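Local coordinates for hemerythrin HHE cation binding domain protein (Mycobacterium kansasii, PDB 6TYJ) that binds zinc and iron ions in a hemerythrin-like helical bundle, though its physiological role is not established, at residues Leu47-Asp52 and Gln149-Ala154; Pro64-Ala69 and Pro124-Val129. All coordinates share one frame; numbering follows the deposited sequence. Where two conformers were deposited one is given.

Overall arrangement
From the N terminus the chain runs through helix 12-32 into helix 38-65, which supplies one side of both contacts. Its middle, Leu47-Asp52, meets Gln149-Ala154 of helix 133-161 in contact 1, closing a long loop of 96 residues. Contact 2 lies wholly within that loop: Pro64-Ala69, at the C-terminal end of helix 38-65 and the turn into helix 70-91, packs on Pro124-Val129, between helices 100-121 and 133-161. The two centres are about 25 Å apart and the contacts do not touch. Contact 1 fastens helix 133-161 to the hemerythrin-like, metal-binding bundle; contact 2 joins two connections at one end of that bundle.

Contact 1 (Leu47-Asp52 and Gln149-Ala154); sequences LLIELD and QYRGSA
Glu50 and Arg151 meet in a two-pronged salt bridge between helices 38-65 and 133-161. The guanidinium offers its side: Arg151 NE donates a hydrogen bond to Glu50 OE2 and Arg151 NH2 one to Glu50 OE1, each pair 2.9 Å apart and nearly straight. Both oxygens accept through their syn lone pairs, and the planes of the two groups lie only 18° apart, which should hold both groups against rotation. Arg151 arrives there by a bend at chi3 (-68°), while its CG lies 3.9 Å from Ile49 CG2. That methyl also packs on Ala154 CB at 4.2 Å, where the backbones come close, with CA atoms of Ile49 and Ala154 6.0 Å apart. Asp52 OD2 rests 3.4 Å from Ala154 CB, while its OD1 is held in a salt bridge by Arg56. Further out, His19 of helix 12-32 hydrogen-bonds Glu50 OE1, giving this buried oxygen a second partner and probably helping to stabilise its negative charge. Leu166 of helix 163-168 touches both Asp52 and Ala154. The helix segments cross at 134°, 9.4 Å between axes, laying helix 133-161 across the outside of a hemerythrin-like helical bundle.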
loop_
_atom_site.group_PDB
_atom_site.type_symbol
_atom_site.label_atom_id
_atom_site.label_comp_id
_atom_site.label_asym_id
_atom_site.label_seq_id
_atom_site.Cartn_x
_atom_site.Cartn_y
_atom_site.Cartn_z
ATOM N N LEU A 47 6.214 2.394 7.046
ATOM C CA LEU A 47 5.377 1.503 6.241
ATOM C C LEU A 47 3.926 1.961 6.233
ATOM O O LEU A 47 3.275 1.952 5.177
ATOM C CB LEU A 47 5.480 0.066 6.771
ATOM C CG LEU A 47 4.537 -0.948 6.092
ATOM C CD1 LEU A 47 4.799 -1.027 4.574
ATOM C CD2 LEU A 47 4.737 -2.342 6.725
ATOM N N LEU A 48 3.406 2.384 7.390
ATOM C CA LEU A 48 2.017 2.836 7.439
ATOM C C LEU A 48 1.824 4.038 6.522
ATOM O O LEU A 48 0.775 4.160 5.873
ATOM C CB LEU A 48 1.609 3.187 8.873
ATOM C CG LEU A 48 1.489 2.042 9.899
ATOM C CD1 LEU A 48 1.183 2.573 11.290
ATOM C CD2 LEU A 48 0.458 0.987 9.435
ATOM N N ILE A 49 2.786 4.970 6.507
ATOM C CA ILE A 49 2.685 6.134 5.616
ATOM C C ILE A 49 2.620 5.685 4.161
ATOM O O ILE A 49 1.733 6.105 3.391
ATOM C CB ILE A 49 3.869 7.089 5.864
ATOM C CG1 ILE A 49 3.756 7.727 7.258
ATOM C CG2 ILE A 49 3.992 8.127 4.739
ATOM C CD1 ILE A 49 4.993 8.452 7.698
ATOM N N GLU A 50 3.563 4.830 3.748
ATOM C CA GLU A 50 3.605 4.397 2.358
ATOM C C GLU A 50 2.371 3.585 2.006
ATOM O O GLU A 50 1.848 3.701 0.896
ATOM C CB GLU A 50 4.897 3.594 2.081
ATOM C CG GLU A 50 6.167 4.439 2.268
ATOM C CD GLU A 50 6.125 5.760 1.525
ATOM O OE1 GLU A 50 5.872 5.756 0.302
ATOM O OE2 GLU A 50 6.383 6.802 2.168
ATOM N N LEU A 51 1.878 2.769 2.942
ATOM C CA LEU A 51 0.682 1.976 2.676
ATOM C C LEU A 51 -0.533 2.874 2.480
ATOM O O LEU A 51 -1.307 2.678 1.540
ATOM C CB LEU A 51 0.439 0.979 3.815
ATOM C CG LEU A 51 -0.825 0.114 3.760
ATOM C CD1 LEU A 51 -0.985 -0.536 2.393
ATOM C CD2 LEU A 51 -0.824 -0.952 4.865
ATOM N N ASP A 52 -0.720 3.843 3.381
ATOM C CA ASP A 52 -1.796 4.834 3.254
ATOM C C ASP A 52 -1.820 5.438 1.863
ATOM O O ASP A 52 -2.859 5.431 1.182
ATOM C CB ASP A 52 -1.592 5.925 4.315
ATOM C CG ASP A 52 -2.642 7.017 4.274
ATOM O OD1 ASP A 52 -3.757 6.769 3.800
ATOM O OD2 ASP A 52 -2.338 8.131 4.724
ATOM N N GLN A 149 1.652 14.582 -2.701
ATOM C CA GLN A 149 0.616 15.270 -1.939
ATOM C C GLN A 149 0.076 14.386 -0.816
ATOM O O GLN A 149 -0.077 14.835 0.331
ATOM C CB GLN A 149 -0.500 15.688 -2.884
ATOM C CG GLN A 149 -1.729 16.231 -2.190
ATOM C CD GLN A 149 -2.920 16.162 -3.125
ATOM O OE1 GLN A 149 -2.825 16.567 -4.287
ATOM N NE2 GLN A 149 -4.016 15.616 -2.643
ATOM N N TYR A 150 -0.212 13.117 -1.124
ATOM C CA TYR A 150 -0.755 12.235 -0.097
ATOM C C TYR A 150 0.280 11.938 0.986
ATOM O O TYR A 150 -0.068 11.776 2.163
ATOM C CB TYR A 150 -1.229 10.918 -0.716
ATOM C CG TYR A 150 -2.492 10.997 -1.543
ATOM C CD1 TYR A 150 -3.324 12.093 -1.486
ATOM C CD2 TYR A 150 -2.865 9.909 -2.327
ATOM C CE1 TYR A 150 -4.488 12.143 -2.245
ATOM C CE2 TYR A 150 -4.021 9.934 -3.076
ATOM C CZ TYR A 150 -4.818 11.058 -3.035
ATOM O OH TYR A 150 -5.976 11.109 -3.804
ATOM N N ARG A 151 1.556 11.861 0.625
ATOM C CA ARG A 151 2.546 11.655 1.672
ATOM C C ARG A 151 2.604 12.854 2.611
ATOM O O ARG A 151 2.737 12.688 3.827
ATOM C CB ARG A 151 3.921 11.353 1.075
ATOM C CG ARG A 151 4.895 10.886 2.156
ATOM C CD ARG A 151 6.274 10.504 1.613
ATOM N NE ARG A 151 6.298 9.302 0.781
ATOM C CZ ARG A 151 6.408 9.289 -0.543
ATOM N NH1 ARG A 151 6.490 10.434 -1.236
ATOM N NH2 ARG A 151 6.444 8.128 -1.182
ATOM N N GLY A 152 2.472 14.066 2.064
ATOM C CA GLY A 152 2.417 15.247 2.915
ATOM C C GLY A 152 1.266 15.198 3.900
ATOM O O GLY A 152 1.437 15.489 5.083
ATOM N N SER A 153 0.064 14.853 3.417
ATOM C CA SER A 153 -1.068 14.813 4.337
ATOM C C SER A 153 -0.976 13.634 5.299
ATOM O O SER A 153 -1.381 13.771 6.461
ATOM C CB SER A 153 -2.394 14.816 3.561
ATOM O OG SER A 153 -2.476 13.751 2.639
ATOM N N ALA A 154 -0.421 12.498 4.864
ATOM C CA ALA A 154 -0.225 11.370 5.767
ATOM C C ALA A 154 0.715 11.758 6.900
ATOM O O ALA A 154 0.442 11.486 8.077
ATOM C CB ALA A 154 0.299 10.185 4.955
#

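Contact 2 (Pro64-Ala69 and Pro124-Val129); sequences PALSAA and PAPPEV
Two type I beta turns, Leu66-Ala69 and Pro126-Val129, face each other, with the CA atoms of Ala68 and Val129 5.6 Å apart. They belong to connections at one end of the hemerythrin-like bundle: the first links helix 38-65 to helix 70-91, the second precedes helix 133-161. Each turn is closed by its own backbone bond, Ala69 N to Leu66 O and Val129 N to Pro126 O, and the side chains between them make an apolar seam.

Leu66 enters the seam with its branched end. Its CG sits 3.8 Å from Ala125 CB, and its CD2 reaches Pro126 CD at 3.7 Å, the leucine crossing the proline at about a right angle. Ile73 of helix 70-91 touches Leu66 as well, and Leu72 of the same helix touches Pro126, so the seam continues into the next helix. Ala69, at the N-cap position of helix 70-91, sets its methyl against the proline ring, with CB 3.8 Å from Pro126 CG. Toward the more exposed border, Ala68 CB packs against the backbone of the opposing turn, 3.8 Å from Glu128 O. The Ala125 N-H hydrogen-bonds to Tyr13 OH, tying the proline-rich loop to helix 12-32.

Val129 works with both methyls. Its CG2 sits 3.7 Å from Leu66 O and packs on the Leu66 side chain and the methyls of Ala68 and Ala69. With chi1 at 175°, Val129 CG1 is anti to the backbone N and lies 3.8 Å from Ala65 O.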
loop_
_atom_site.group_PDB
_atom_site.type_symbol
_atom_site.label_atom_id
_atom_site.label_comp_id
_atom_site.label_asym_id
_atom_site.label_seq_id
_atom_site.Cartn_x
_atom_site.Cartn_y
_atom_site.Cartn_z
ATOM N N PRO A 64 -9.822 3.568 -10.964
ATOM C CA PRO A 64 -10.882 4.169 -11.787
ATOM C C PRO A 64 -10.570 4.118 -13.273
ATOM O O PRO A 64 -11.488 3.925 -14.093
ATOM C CB PRO A 64 -10.964 5.604 -11.237
ATOM C CG PRO A 64 -10.617 5.417 -9.762
ATOM C CD PRO A 64 -9.478 4.410 -9.793
ATOM N N ALA A 65 -9.294 4.295 -13.643
ATOM C CA ALA A 65 -8.883 4.195 -15.037
ATOM C C ALA A 65 -9.105 2.797 -15.585
ATOM O O ALA A 65 -9.278 2.612 -16.805
ATOM C CB ALA A 65 -7.410 4.577 -15.180
ATOM N N LEU A 66 -9.109 1.808 -14.704
ATOM C CA LEU A 66 -9.285 0.417 -15.067
ATOM C C LEU A 66 -10.708 -0.074 -14.804
ATOM O O LEU A 66 -10.933 -1.287 -14.770
ATOM C CB LEU A 66 -8.278 -0.448 -14.305
ATOM C CG LEU A 66 -6.903 -0.612 -14.972
ATOM C CD1 LEU A 66 -6.155 0.708 -15.152
ATOM C CD2 LEU A 66 -6.049 -1.636 -14.229
ATOM N N SER A 67 -11.678 0.846 -14.655
ATOM C CA SER A 67 -13.004 0.452 -14.191
ATOM C C SER A 67 -13.718 -0.512 -15.136
ATOM O O SER A 67 -14.643 -1.206 -14.703
ATOM C CB SER A 67 -13.874 1.692 -13.956
ATOM O OG SER A 67 -14.025 2.416 -15.161
ATOM N N ALA A 68 -13.295 -0.615 -16.407
ATOM C CA ALA A 68 -13.985 -1.522 -17.309
ATOM C C ALA A 68 -13.828 -2.983 -16.902
ATOM O O ALA A 68 -14.622 -3.824 -17.339
ATOM C CB ALA A 68 -13.508 -1.318 -18.757
ATOM N N ALA A 69 -12.833 -3.297 -16.077
ATOM C CA ALA A 69 -12.612 -4.666 -15.618
ATOM C C ALA A 69 -13.367 -4.898 -14.303
ATOM O O ALA A 69 -12.782 -5.010 -13.223
ATOM C CB ALA A 69 -11.120 -4.908 -15.452
ATOM N N PRO A 124 0.035 -5.142 -16.365
ATOM C CA PRO A 124 -0.703 -4.050 -17.021
ATOM C C PRO A 124 -2.197 -4.243 -16.957
ATOM O O PRO A 124 -2.667 -5.261 -16.468
ATOM C CB PRO A 124 -0.234 -4.110 -18.480
ATOM C CG PRO A 124 0.929 -5.020 -18.497
ATOM C CD PRO A 124 0.782 -5.953 -17.335
ATOM N N ALA A 125 -2.944 -3.261 -17.469
ATOM C CA ALA A 125 -4.384 -3.311 -17.338
ATOM C C ALA A 125 -4.953 -4.557 -18.011
ATOM O O ALA A 125 -4.412 -5.041 -19.019
ATOM C CB ALA A 125 -5.026 -2.070 -17.942
ATOM N N PRO A 126 -6.059 -5.078 -17.489
ATOM C CA PRO A 126 -6.703 -6.249 -18.095
ATOM C C PRO A 126 -7.209 -5.955 -19.500
ATOM O O PRO A 126 -7.382 -4.788 -19.901
ATOM C CB PRO A 126 -7.868 -6.548 -17.137
ATOM C CG PRO A 126 -7.526 -5.896 -15.877
ATOM C CD PRO A 126 -6.694 -4.690 -16.217
ATOM N N PRO A 127 -7.488 -7.003 -20.278
ATOM C CA PRO A 127 -7.794 -6.809 -21.704
ATOM C C PRO A 127 -9.011 -5.925 -21.981
ATOM O O PRO A 127 -9.058 -5.278 -23.036
ATOM C CB PRO A 127 -8.004 -8.246 -22.199
ATOM C CG PRO A 127 -7.132 -9.075 -21.300
ATOM C CD PRO A 127 -7.194 -8.411 -19.954
ATOM N N GLU A 128 -9.983 -5.866 -21.063
ATOM C CA GLU A 128 -11.178 -5.036 -21.251
ATOM C C GLU A 128 -10.871 -3.549 -21.223
ATOM O O GLU A 128 -11.686 -2.748 -21.715
ATOM C CB GLU A 128 -12.207 -5.326 -20.150
ATOM C CG GLU A 128 -12.706 -6.742 -20.075
ATOM C CD GLU A 128 -11.710 -7.691 -19.413
ATOM O OE1 GLU A 128 -10.715 -7.218 -18.814
ATOM O OE2 GLU A 128 -11.922 -8.918 -19.509
ATOM N N VAL A 129 -9.734 -3.158 -20.662
ATOM C CA VAL A 129 -9.398 -1.750 -20.484
ATOM C C VAL A 129 -8.692 -1.228 -21.731
ATOM O O VAL A 129 -7.665 -1.775 -22.148
ATOM C CB VAL A 129 -8.526 -1.550 -19.244
ATOM C CG1 VAL A 129 -8.102 -0.092 -19.159
ATOM C CG2 VAL A 129 -9.303 -1.989 -18.025
#